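Local atomic coordinates of PROTEIN (hypothetical protein EF0366) (Enterococcus faecalis, PDB entry 1VPY), a protein that is of unknown function, belongs to the DUF72 family, folds as a TIM barrel and carries zinc ions in the crystal. Residues M13-T19 with E250-N256; L35-A39 with V67-F73; L151-Y157 with T186-Y192; F205-A211 with T225-Y229. One frame throughout, in Å; residues are numbered along the deposited sequence.

In the fold
Contact 1 closes the TIM barrel by joining its first and last strands. Contacts 2 and 4 touch it, and contact 3 does not. Contact 2 sits beside the first strand, its centre about 13 Å from that of contact 1; a probable hydrogen bond joins L18 N and Y38 OH at 2.9 Å. Contact 4 continues the seventh strand; N256 N and F205 O form another probable hydrogen bond at 2.7 Å. Contact 3 joins two loops after strands; contact 4 joins two arms of a single such loop. Their centres are about 17 Å apart, and R152 packs on H206. E37 of contact 2 and H228 of contact 4 bind separate zinc ions. No active site is established.

Contact 1 of 4, residues M13-T19 with E250-N256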
# COMPACT_ATOMS: atom_id res chain seq x y z
N MSE A 13 13.24 4.24 -9.85
CA MSE A 13 12.81 2.84 -9.77
C MSE A 13 11.29 2.56 -9.76
O MSE A 13 10.56 3.15 -8.97
CB MSE A 13 13.47 2.17 -8.57
CG MSE A 13 13.32 0.66 -8.57
SE MSE A 13 14.40 -0.19 -9.97
CE MSE A 13 13.11 -0.24 -11.56
N ILE A 14 10.85 1.66 -10.63
CA ILE A 14 9.46 1.16 -10.64
C ILE A 14 9.39 -0.35 -10.38
O ILE A 14 9.84 -1.15 -11.21
CB ILE A 14 8.72 1.46 -11.97
CG1 ILE A 14 8.78 2.94 -12.33
CG2 ILE A 14 7.27 0.96 -11.90
CD1 ILE A 14 8.38 3.25 -13.77
N ARG A 15 8.81 -0.73 -9.25
CA ARG A 15 8.62 -2.14 -8.90
C ARG A 15 7.15 -2.54 -9.00
O ARG A 15 6.27 -1.83 -8.50
CB ARG A 15 9.11 -2.41 -7.48
CG ARG A 15 10.61 -2.32 -7.29
CD ARG A 15 10.89 -2.27 -5.81
NE ARG A 15 12.26 -2.66 -5.48
CZ ARG A 15 13.25 -1.80 -5.25
NH1 ARG A 15 13.02 -0.50 -5.32
NH2 ARG A 15 14.45 -2.25 -4.95
N LEU A 16 6.90 -3.67 -9.64
CA LEU A 16 5.55 -4.21 -9.76
C LEU A 16 5.35 -5.41 -8.85
O LEU A 16 6.22 -6.28 -8.76
CB LEU A 16 5.24 -4.59 -11.21
CG LEU A 16 5.57 -3.55 -12.27
CD1 LEU A 16 5.17 -4.04 -13.64
CD2 LEU A 16 4.89 -2.22 -11.96
N GLY A 17 4.21 -5.45 -8.18
CA GLY A 17 3.93 -6.52 -7.23
C GLY A 17 2.46 -6.85 -7.06
O GLY A 17 1.59 -6.16 -7.59
N LEU A 18 2.21 -7.92 -6.31
CA LEU A 18 0.85 -8.39 -6.04
C LEU A 18 0.61 -8.54 -4.55
O LEU A 18 1.51 -8.34 -3.73
CB LEU A 18 0.61 -9.76 -6.70
CG LEU A 18 1.05 -10.03 -8.13
CD1 LEU A 18 0.90 -11.51 -8.43
CD2 LEU A 18 0.25 -9.20 -9.10
N THR A 19 -0.62 -8.90 -4.21
CA THR A 19 -0.99 -9.31 -2.87
C THR A 19 -1.00 -10.83 -2.78
O THR A 19 -0.56 -11.41 -1.78
CB THR A 19 -2.39 -8.79 -2.53
OG1 THR A 19 -2.39 -7.36 -2.66
CG2 THR A 19 -2.78 -9.17 -1.12
N GLU A 250 11.50 6.19 -5.97
CA GLU A 250 11.00 4.82 -6.07
C GLU A 250 9.49 4.77 -6.17
O GLU A 250 8.78 5.43 -5.43
CB GLU A 250 11.50 3.96 -4.91
CG GLU A 250 12.94 3.48 -5.12
CD GLU A 250 13.40 2.52 -4.07
OE1 GLU A 250 12.59 1.69 -3.61
OE2 GLU A 250 14.59 2.59 -3.69
N VAL A 251 9.01 3.97 -7.12
CA VAL A 251 7.59 3.77 -7.36
C VAL A 251 7.25 2.31 -7.14
O VAL A 251 7.94 1.41 -7.64
CB VAL A 251 7.17 4.21 -8.78
CG1 VAL A 251 5.65 4.22 -8.91
CG2 VAL A 251 7.72 5.58 -9.09
N GLY A 252 6.20 2.08 -6.35
CA GLY A 252 5.70 0.75 -6.08
C GLY A 252 4.33 0.62 -6.67
O GLY A 252 3.47 1.48 -6.47
N VAL A 253 4.12 -0.45 -7.42
CA VAL A 253 2.82 -0.74 -8.00
C VAL A 253 2.29 -2.09 -7.52
O VAL A 253 2.92 -3.13 -7.74
CB VAL A 253 2.86 -0.69 -9.54
CG1 VAL A 253 1.49 -0.98 -10.12
CG2 VAL A 253 3.36 0.68 -10.03
N ILE A 254 1.13 -2.05 -6.86
CA ILE A 254 0.49 -3.26 -6.37
C ILE A 254 -0.83 -3.49 -7.09
O ILE A 254 -1.76 -2.67 -7.00
CB ILE A 254 0.26 -3.21 -4.83
CG1 ILE A 254 1.60 -3.17 -4.07
CG2 ILE A 254 -0.62 -4.36 -4.36
CD1 ILE A 254 2.63 -4.23 -4.45
N PHE A 255 -0.91 -4.60 -7.81
CA PHE A 255 -2.17 -5.05 -8.38
C PHE A 255 -2.90 -5.87 -7.32
O PHE A 255 -2.43 -6.93 -6.90
CB PHE A 255 -1.94 -5.88 -9.65
CG PHE A 255 -1.53 -5.05 -10.85
CD1 PHE A 255 -0.20 -4.70 -11.05
CD2 PHE A 255 -2.49 -4.63 -11.76
CE1 PHE A 255 0.17 -3.93 -12.16
CE2 PHE A 255 -2.14 -3.87 -12.87
CZ PHE A 255 -0.81 -3.51 -13.08
N ASN A 256 -4.03 -5.35 -6.86
CA ASN A 256 -4.80 -5.97 -5.79
C ASN A 256 -6.21 -6.33 -6.29
O ASN A 256 -7.12 -6.61 -5.50
CB ASN A 256 -4.83 -5.02 -4.59
CG ASN A 256 -5.52 -5.63 -3.38
OD1 ASN A 256 -5.33 -6.80 -3.05
ND2 ASN A 256 -6.33 -4.82 -2.71
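Segments 13-19 and 250-256 pair as neighbouring parallel strands. They are the first and last strands of the eight-stranded barrel, so this pairing closes it. The strand axes come within 4.6 Å and run 15° apart. The backbone bonds zigzag: R15 N gives to V251 O at 2.8 Å, V253 N to R15 O, G17 N to V253 O, and F255 N to G17 O. On one face I14, L16 and L18 stand with V251, V253 and F255. L16 CD2 rests 3.5 Å from V253 CB, the two side chains lying side by side and pointing the same way. Helix 260-273 packs over L16 and F255 on this outer face. The other face carries M13, R15, E250 and I254; at G17, which has no side chain, I254 CD1 lies 3.7 Å from G17 C. At the start of the strands R15 NH1 meets E250 OE1 at 2.8 Å in a salt bridge. The extended R15 chain carries its guanidinium there, with the carboxylate plane turned 40° from it. At the far end T19 OG1 donates to N256 OD1 at 3.0 Å from above the amide plane, while N256 ND2 bonds H206 ND1. The chemistry is therefore split: backbone bonds run along the pair, apolar side chains pack on the outer face, and polar side-chain bonds tie both ends.

Contact 2 of 4, residues L35-A39 with V67-F73; sequences LYEYA and VPENFRF. With ZN (zinc ion), chain E.
The helical turn L35-A39 runs past the loop that leads into strand 72-76, and the backbones come nearest at A39 and V67, 5.7 Å apart from CA to CA. The contact is apolar, with no hydrogen bond across it. The CB of A39 points toward the loop. It lies 3.5 Å from P68 CD, a ring carbon, and 3.9 Å from V67 CG1. L35 brings CD1 to the same V67 branch. Its CG is anti to the backbone N (chi1 172°), and from there CD2 also reaches the edge of the F73 ring, 4.3 Å from CE2. Y38 and F71 meet edge to edge, the side chains crossing at about a right angle, with Y38 CE1 3.8 Å from F71 CE1. F71 in turn sets its CE2 edge over the centre of the F73 ring, 3.7 Å above the plane. V45 of the adjoining strand 44-47 backs Y38, F71 and F73. The hydroxyl of Y38 passes beyond this packing and bonds to L44 O and L18 N. E37 takes no part in the packing; its OE1 binds a zinc ion at 2.5 Å, together with H41 of the same helix. A helix that follows the first strand and packs on the entry to the third is in keeping with the outer helical layer of a TIM barrel.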
# COMPACT_ATOMS: atom_id res chain seq x y z
N LEU A 35 6.23 -17.61 -1.43
CA LEU A 35 7.03 -16.38 -1.39
C LEU A 35 8.43 -16.55 -2.00
O LEU A 35 8.90 -15.68 -2.72
CB LEU A 35 7.15 -15.86 0.05
CG LEU A 35 8.11 -14.69 0.29
CD1 LEU A 35 7.68 -13.44 -0.46
CD2 LEU A 35 8.23 -14.38 1.76
N TYR A 36 9.09 -17.67 -1.70
CA TYR A 36 10.41 -17.95 -2.27
C TYR A 36 10.37 -17.95 -3.80
O TYR A 36 11.20 -17.29 -4.43
CB TYR A 36 10.95 -19.28 -1.73
CG TYR A 36 12.27 -19.73 -2.35
CD1 TYR A 36 13.49 -19.25 -1.87
CD2 TYR A 36 12.29 -20.67 -3.39
CE1 TYR A 36 14.70 -19.66 -2.43
CE2 TYR A 36 13.50 -21.09 -3.95
CZ TYR A 36 14.69 -20.59 -3.46
OH TYR A 36 15.88 -21.00 -4.01
N GLU A 37 9.41 -18.67 -4.38
CA GLU A 37 9.26 -18.73 -5.83
C GLU A 37 8.70 -17.43 -6.42
O GLU A 37 9.03 -17.06 -7.54
CB GLU A 37 8.39 -19.93 -6.24
CG GLU A 37 8.82 -20.61 -7.56
CD GLU A 37 8.30 -19.91 -8.82
OE1 GLU A 37 7.21 -19.28 -8.76
OE2 GLU A 37 8.97 -20.00 -9.87
N TYR A 38 7.86 -16.74 -5.65
CA TYR A 38 7.35 -15.45 -6.08
C TYR A 38 8.49 -14.46 -6.29
O TYR A 38 8.48 -13.68 -7.25
CB TYR A 38 6.35 -14.90 -5.05
CG TYR A 38 5.86 -13.51 -5.36
CD1 TYR A 38 6.65 -12.40 -5.04
CD2 TYR A 38 4.62 -13.29 -5.97
CE1 TYR A 38 6.22 -11.12 -5.33
CE2 TYR A 38 4.18 -12.01 -6.25
CZ TYR A 38 4.99 -10.92 -5.93
OH TYR A 38 4.59 -9.64 -6.20
N ALA A 39 9.49 -14.51 -5.41
CA ALA A 39 10.65 -13.63 -5.45
C ALA A 39 11.60 -13.99 -6.58
O ALA A 39 12.65 -13.36 -6.73
CB ALA A 39 11.37 -13.64 -4.12
N VAL A 67 13.89 -14.05 0.43
CA VAL A 67 13.87 -13.19 -0.75
C VAL A 67 15.28 -12.65 -1.10
O VAL A 67 16.16 -12.60 -0.23
CB VAL A 67 12.84 -12.04 -0.58
CG1 VAL A 67 11.45 -12.61 -0.35
CG2 VAL A 67 13.24 -11.13 0.56
N PRO A 68 15.51 -12.25 -2.38
CA PRO A 68 16.80 -11.67 -2.79
C PRO A 68 17.19 -10.40 -2.03
O PRO A 68 16.34 -9.78 -1.37
CB PRO A 68 16.57 -11.33 -4.27
CG PRO A 68 15.51 -12.25 -4.70
CD PRO A 68 14.58 -12.34 -3.52
N GLU A 69 18.47 -10.03 -2.13
CA GLU A 69 19.03 -8.89 -1.41
C GLU A 69 18.25 -7.57 -1.57
O GLU A 69 18.23 -6.76 -0.66
CB GLU A 69 20.51 -8.69 -1.78
CG GLU A 69 20.78 -8.47 -3.27
CD GLU A 69 22.27 -8.51 -3.63
OE1 GLU A 69 23.03 -9.31 -3.02
OE2 GLU A 69 22.68 -7.75 -4.54
N ASN A 70 17.62 -7.36 -2.72
CA ASN A 70 16.88 -6.12 -2.93
C ASN A 70 15.46 -6.32 -3.45
O ASN A 70 15.00 -5.64 -4.38
CB ASN A 70 17.69 -5.12 -3.76
CG ASN A 70 18.18 -5.70 -5.06
OD1 ASN A 70 17.39 -6.19 -5.87
ND2 ASN A 70 19.50 -5.66 -5.27
N PHE A 71 14.77 -7.27 -2.83
CA PHE A 71 13.34 -7.45 -2.97
C PHE A 71 12.69 -6.54 -1.94
O PHE A 71 13.25 -6.30 -0.87
CB PHE A 71 13.02 -8.92 -2.66
CG PHE A 71 11.56 -9.25 -2.67
CD1 PHE A 71 10.93 -9.67 -3.84
CD2 PHE A 71 10.80 -9.16 -1.50
CE1 PHE A 71 9.57 -9.98 -3.84
CE2 PHE A 71 9.44 -9.46 -1.50
CZ PHE A 71 8.82 -9.87 -2.67
N ARG A 72 11.51 -6.00 -2.24
CA ARG A 72 10.85 -5.13 -1.29
C ARG A 72 9.49 -5.64 -0.84
O ARG A 72 8.80 -6.33 -1.60
CB ARG A 72 10.74 -3.70 -1.82
CG ARG A 72 12.10 -3.05 -2.11
CD ARG A 72 12.92 -2.76 -0.85
NE ARG A 72 14.22 -2.20 -1.21
CZ ARG A 72 15.37 -2.86 -1.13
NH1 ARG A 72 15.42 -4.11 -0.69
NH2 ARG A 72 16.49 -2.26 -1.49
N PHE A 73 9.14 -5.31 0.40
CA PHE A 73 7.87 -5.70 1.00
C PHE A 73 7.05 -4.48 1.29
O PHE A 73 7.55 -3.51 1.87
CB PHE A 73 8.11 -6.40 2.33
CG PHE A 73 8.76 -7.75 2.23
CD1 PHE A 73 10.14 -7.87 2.18
CD2 PHE A 73 7.99 -8.90 2.25
CE1 PHE A 73 10.75 -9.11 2.11
CE2 PHE A 73 8.58 -10.15 2.19
CZ PHE A 73 9.96 -10.26 2.11
ZN ZN E . 5.93 -18.98 -10.90

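Contact 3 of 4, residues L151-Y157 with T186-Y192; sequences LRNNSWY and TNPVPFY
N154 and N187 tie together two loops, 151-157 and 186-192, that follow the fifth and sixth barrel strands. The closely fitted part begins at the N187 amide. Its OD1 accepts two bonds, from N154 ND2 at 2.8 Å and from N154 N at 3.2 Å. N154 CG sits between the backbone N and the carbonyl carbon (chi1 86°), which lets ND2 and the backbone N both reach this oxygen. ND2 comes tilted from the carbonyl plane of N187, with OD1 in the plane of the N154 amide; the backbone donor stands above the carbonyl plane. The amide planes are 76° apart. V189 CG2 lies 3.4 Å from R152 C. The R152 guanidinium turns instead to a salt bridge with E150 and packs beside H206. P190 CD lies over one face of the Y157 ring, 3.9 Å from the centroid and 21° off the normal, a CH-pi contact. Y157 turns an edge toward the face of Y192 in an offset edge-to-face pair, centroids 5.9 Å apart. The side of T186 and P188 is looser. T186 is exposed, and P188 points away, with its CD 3.7 Å from N154 CG. N153 OD1 takes S155 N and S155 OG from opposite faces of its plane, the first an Asx turn. Loops after the strands form the mouth of a TIM barrel, where enzymes of this fold carry their active sites.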
# COMPACT_ATOMS: atom_id res chain seq x y z
N LEU A 151 -6.57 5.90 1.77
CA LEU A 151 -7.91 6.33 2.20
C LEU A 151 -9.01 5.83 1.26
O LEU A 151 -8.76 5.65 0.06
CB LEU A 151 -7.97 7.87 2.28
CG LEU A 151 -6.77 8.64 2.84
CD1 LEU A 151 -6.75 10.06 2.31
CD2 LEU A 151 -6.74 8.64 4.36
N ARG A 152 -10.21 5.59 1.80
CA ARG A 152 -11.39 5.17 1.01
C ARG A 152 -12.55 6.15 1.15
O ARG A 152 -13.71 5.77 0.94
CB ARG A 152 -11.91 3.78 1.42
CG ARG A 152 -11.00 2.62 1.09
CD ARG A 152 -11.78 1.40 0.61
NE ARG A 152 -10.97 0.18 0.67
CZ ARG A 152 -9.82 -0.01 0.02
NH1 ARG A 152 -9.32 0.94 -0.76
NH2 ARG A 152 -9.15 -1.16 0.14
N ASN A 153 -12.25 7.39 1.50
CA ASN A 153 -13.28 8.41 1.68
C ASN A 153 -12.95 9.67 0.89
O ASN A 153 -11.87 10.24 1.04
CB ASN A 153 -13.46 8.73 3.17
CG ASN A 153 -14.61 9.66 3.43
OD1 ASN A 153 -14.54 10.85 3.15
ND2 ASN A 153 -15.69 9.12 3.98
N ASN A 154 -13.90 10.12 0.07
CA ASN A 154 -13.65 11.23 -0.85
C ASN A 154 -13.61 12.63 -0.24
O ASN A 154 -13.25 13.59 -0.92
CB ASN A 154 -14.64 11.20 -2.02
CG ASN A 154 -15.94 11.91 -1.69
OD1 ASN A 154 -16.20 13.00 -2.19
ND2 ASN A 154 -16.74 11.31 -0.82
N SER A 155 -13.99 12.76 1.04
CA SER A 155 -14.00 14.08 1.69
C SER A 155 -12.58 14.63 1.85
O SER A 155 -12.38 15.84 1.79
CB SER A 155 -14.74 14.06 3.04
OG SER A 155 -13.99 13.39 4.04
N TRP A 156 -11.63 13.72 2.04
CA TRP A 156 -10.19 14.04 1.99
C TRP A 156 -9.79 14.67 0.66
O TRP A 156 -8.81 15.41 0.59
CB TRP A 156 -9.36 12.77 2.17
CG TRP A 156 -9.50 12.07 3.49
CD1 TRP A 156 -10.16 10.89 3.72
CD2 TRP A 156 -8.96 12.48 4.75
NE1 TRP A 156 -10.06 10.55 5.05
CE2 TRP A 156 -9.34 11.51 5.70
CE3 TRP A 156 -8.20 13.58 5.17
CZ2 TRP A 156 -8.97 11.60 7.05
CZ3 TRP A 156 -7.84 13.67 6.51
CH2 TRP A 156 -8.23 12.69 7.43
N TYR A 157 -10.55 14.37 -0.39
CA TYR A 157 -10.22 14.78 -1.75
C TYR A 157 -11.07 15.94 -2.28
O TYR A 157 -10.81 16.44 -3.38
CB TYR A 157 -10.33 13.59 -2.70
CG TYR A 157 -9.29 12.52 -2.45
CD1 TYR A 157 -8.04 12.58 -3.09
CD2 TYR A 157 -9.54 11.46 -1.59
CE1 TYR A 157 -7.08 11.59 -2.87
CE2 TYR A 157 -8.59 10.47 -1.36
CZ TYR A 157 -7.36 10.54 -2.01
OH TYR A 157 -6.42 9.56 -1.79
N THR A 186 -21.90 7.69 -4.19
CA THR A 186 -21.97 8.42 -2.92
C THR A 186 -20.62 8.59 -2.21
O THR A 186 -20.53 9.31 -1.21
CB THR A 186 -22.97 7.75 -1.95
OG1 THR A 186 -22.61 6.36 -1.80
CG2 THR A 186 -24.40 7.87 -2.45
N ASN A 187 -19.59 7.93 -2.71
CA ASN A 187 -18.25 8.06 -2.14
C ASN A 187 -17.16 7.87 -3.21
O ASN A 187 -16.39 6.90 -3.17
CB ASN A 187 -18.07 7.07 -0.98
CG ASN A 187 -17.01 7.51 0.01
OD1 ASN A 187 -16.80 8.71 0.23
ND2 ASN A 187 -16.33 6.54 0.62
N PRO A 188 -17.11 8.81 -4.18
CA PRO A 188 -16.21 8.60 -5.32
C PRO A 188 -14.74 8.93 -5.01
O PRO A 188 -14.30 10.08 -5.19
CB PRO A 188 -16.79 9.53 -6.39
CG PRO A 188 -17.51 10.61 -5.64
CD PRO A 188 -17.85 10.08 -4.27
N VAL A 189 -14.00 7.93 -4.55
CA VAL A 189 -12.56 8.06 -4.30
C VAL A 189 -11.82 8.14 -5.64
O VAL A 189 -11.84 7.18 -6.41
CB VAL A 189 -12.01 6.85 -3.51
CG1 VAL A 189 -10.50 6.99 -3.30
CG2 VAL A 189 -12.73 6.71 -2.18
N PRO A 190 -11.14 9.27 -5.91
CA PRO A 190 -10.58 9.43 -7.25
C PRO A 190 -9.21 8.77 -7.43
O PRO A 190 -8.61 8.29 -6.46
CB PRO A 190 -10.49 10.95 -7.42
CG PRO A 190 -10.55 11.53 -6.02
CD PRO A 190 -10.81 10.41 -5.04
N PHE A 191 -8.74 8.71 -8.67
CA PHE A 191 -7.38 8.29 -8.99
C PHE A 191 -6.56 9.57 -9.08
O PHE A 191 -6.61 10.28 -10.09
CB PHE A 191 -7.38 7.53 -10.31
CG PHE A 191 -6.01 7.11 -10.78
CD1 PHE A 191 -5.41 5.97 -10.27
CD2 PHE A 191 -5.35 7.84 -11.76
CE1 PHE A 191 -4.15 5.57 -10.71
CE2 PHE A 191 -4.09 7.45 -12.21
CZ PHE A 191 -3.50 6.31 -11.68
N TYR A 192 -5.81 9.87 -8.02
CA TYR A 192 -5.19 11.19 -7.84
C TYR A 192 -3.66 11.14 -7.84
O TYR A 192 -3.05 11.13 -6.77
CB TYR A 192 -5.70 11.80 -6.54
CG TYR A 192 -5.72 13.31 -6.51
CD1 TYR A 192 -6.80 14.02 -7.05
CD2 TYR A 192 -4.69 14.04 -5.93
CE1 TYR A 192 -6.84 15.41 -7.02
CE2 TYR A 192 -4.71 15.43 -5.89
CZ TYR A 192 -5.79 16.11 -6.44
OH TYR A 192 -5.83 17.49 -6.41

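Contact 4 of 4, residues F205-A211 with T225-Y229; sequences FHGRNAA and TLYHY. With ZN (zinc ion), chain B.
G207 and Y229 meet within the long loop between the seventh strand of the TIM barrel, 201-205, and helix 231-245. This loop folds back so that its two ends touch. Y229 OH takes the backbone N-H of G207 at 2.8 Å, a bent bond with an angle of 135° at the hydrogen. F205 CB packs 3.7 Å from Y229 CE2. D180 OD2 meets Y229 OH and D180 OD1 forms a salt bridge with R208 NH2, so one carboxylate positions both. Y229 CE1 lies over one face of the R208 guanidinium, the planes 88° apart. R208 also lies over one face of the Y227 ring, with its backbone N there and CB 4.0 Å from the centroid in a CH-pi contact. Y227 CG is anti to the backbone N (chi1 -162°), which sets the ring against the G207-R208 backbone; its hydroxyl goes on to E233. N209 ND2 donates to L226 O at 2.8 Å, nearly straight, with L226 O in the N209 amide plane but the donor tilted from the L226 carbonyl plane. T225 OG1 donates to A211 O at 3.2 Å from above the carbonyl plane. H228 points away from this packing: ND1 bonds to D262, and NE2 binds a zinc ion at 2.3 Å.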
# COMPACT_ATOMS: atom_id res chain seq x y z
N PHE A 205 -3.92 -0.81 -7.41
CA PHE A 205 -5.01 -0.97 -8.34
C PHE A 205 -5.93 -2.06 -7.82
O PHE A 205 -5.53 -3.22 -7.71
CB PHE A 205 -4.50 -1.30 -9.74
CG PHE A 205 -3.45 -0.35 -10.25
CD1 PHE A 205 -3.57 1.02 -10.06
CD2 PHE A 205 -2.35 -0.84 -10.95
CE1 PHE A 205 -2.59 1.90 -10.54
CE2 PHE A 205 -1.37 0.03 -11.44
CZ PHE A 205 -1.49 1.40 -11.23
N HIS A 206 -7.15 -1.66 -7.50
CA HIS A 206 -8.14 -2.56 -6.91
C HIS A 206 -9.10 -3.13 -7.94
O HIS A 206 -9.94 -3.97 -7.61
CB HIS A 206 -8.93 -1.83 -5.83
CG HIS A 206 -8.09 -1.38 -4.67
ND1 HIS A 206 -7.55 -2.27 -3.76
CD2 HIS A 206 -7.70 -0.15 -4.27
CE1 HIS A 206 -6.86 -1.60 -2.85
NE2 HIS A 206 -6.93 -0.31 -3.14
N GLY A 207 -9.00 -2.66 -9.19
CA GLY A 207 -9.99 -2.98 -10.21
C GLY A 207 -11.21 -2.09 -10.10
O GLY A 207 -11.34 -1.32 -9.14
N ARG A 208 -12.12 -2.18 -11.06
CA ARG A 208 -13.20 -1.21 -11.14
C ARG A 208 -14.60 -1.79 -10.93
O ARG A 208 -15.60 -1.15 -11.27
CB ARG A 208 -13.10 -0.44 -12.46
CG ARG A 208 -12.04 0.63 -12.42
CD ARG A 208 -11.58 1.02 -13.80
NE ARG A 208 -10.33 1.76 -13.73
CZ ARG A 208 -9.76 2.38 -14.76
NH1 ARG A 208 -10.33 2.35 -15.96
NH2 ARG A 208 -8.62 3.03 -14.59
N ASN A 209 -14.65 -3.00 -10.36
CA ASN A 209 -15.90 -3.68 -10.07
C ASN A 209 -16.50 -3.21 -8.74
O ASN A 209 -15.98 -3.52 -7.66
CB ASN A 209 -15.67 -5.20 -10.09
CG ASN A 209 -16.97 -6.01 -10.12
OD1 ASN A 209 -18.06 -5.48 -9.90
ND2 ASN A 209 -16.84 -7.30 -10.39
N ALA A 210 -17.59 -2.46 -8.83
CA ALA A 210 -18.24 -1.82 -7.67
C ALA A 210 -18.83 -2.79 -6.63
O ALA A 210 -18.99 -2.41 -5.47
CB ALA A 210 -19.31 -0.84 -8.15
N ALA A 211 -19.13 -4.02 -7.04
CA ALA A 211 -19.82 -4.99 -6.18
C ALA A 211 -19.18 -5.17 -4.79
O ALA A 211 -18.02 -5.60 -4.68
CB ALA A 211 -19.94 -6.33 -6.88
N THR A 225 -15.00 -10.78 -5.89
CA THR A 225 -15.42 -9.70 -6.80
C THR A 225 -14.31 -9.47 -7.84
O THR A 225 -13.24 -8.97 -7.51
CB THR A 225 -15.73 -8.39 -6.01
OG1 THR A 225 -16.99 -8.51 -5.34
CG2 THR A 225 -15.78 -7.18 -6.93
N LEU A 226 -14.57 -9.85 -9.08
CA LEU A 226 -13.50 -9.95 -10.08
C LEU A 226 -13.40 -8.74 -10.99
O LEU A 226 -14.42 -8.22 -11.46
CB LEU A 226 -13.65 -11.22 -10.92
CG LEU A 226 -13.68 -12.58 -10.23
CD1 LEU A 226 -14.15 -13.63 -11.22
CD2 LEU A 226 -12.31 -12.96 -9.67
N TYR A 227 -12.17 -8.30 -11.23
CA TYR A 227 -11.89 -7.34 -12.29
C TYR A 227 -10.56 -7.61 -12.96
O TYR A 227 -9.52 -7.59 -12.32
CB TYR A 227 -11.94 -5.89 -11.80
CG TYR A 227 -12.08 -4.92 -12.95
CD1 TYR A 227 -13.31 -4.75 -13.58
CD2 TYR A 227 -10.99 -4.20 -13.43
CE1 TYR A 227 -13.45 -3.87 -14.65
CE2 TYR A 227 -11.12 -3.32 -14.50
CZ TYR A 227 -12.35 -3.16 -15.10
OH TYR A 227 -12.51 -2.30 -16.16
N HIS A 228 -10.61 -7.87 -14.27
CA HIS A 228 -9.42 -8.06 -15.09
C HIS A 228 -9.25 -6.81 -15.95
O HIS A 228 -10.06 -6.55 -16.84
CB HIS A 228 -9.57 -9.33 -15.95
CG HIS A 228 -8.42 -9.59 -16.89
ND1 HIS A 228 -7.48 -10.57 -16.66
CD2 HIS A 228 -8.09 -9.02 -18.07
CE1 HIS A 228 -6.61 -10.58 -17.65
NE2 HIS A 228 -6.95 -9.65 -18.52
N TYR A 229 -8.22 -6.02 -15.67
CA TYR A 229 -7.91 -4.82 -16.44
C TYR A 229 -7.60 -5.15 -17.88
O TYR A 229 -6.92 -6.14 -18.16
CB TYR A 229 -6.70 -4.10 -15.84
CG TYR A 229 -6.96 -3.32 -14.57
CD1 TYR A 229 -7.68 -2.14 -14.59
CD2 TYR A 229 -6.44 -3.75 -13.35
CE1 TYR A 229 -7.90 -1.42 -13.43
CE2 TYR A 229 -6.65 -3.04 -12.18
CZ TYR A 229 -7.38 -1.86 -12.23
OH TYR A 229 -7.60 -1.13 -11.07
ZN ZN B . -5.81 -9.18 -20.49
O HOH W 1 -11.34 -7.10 -8.29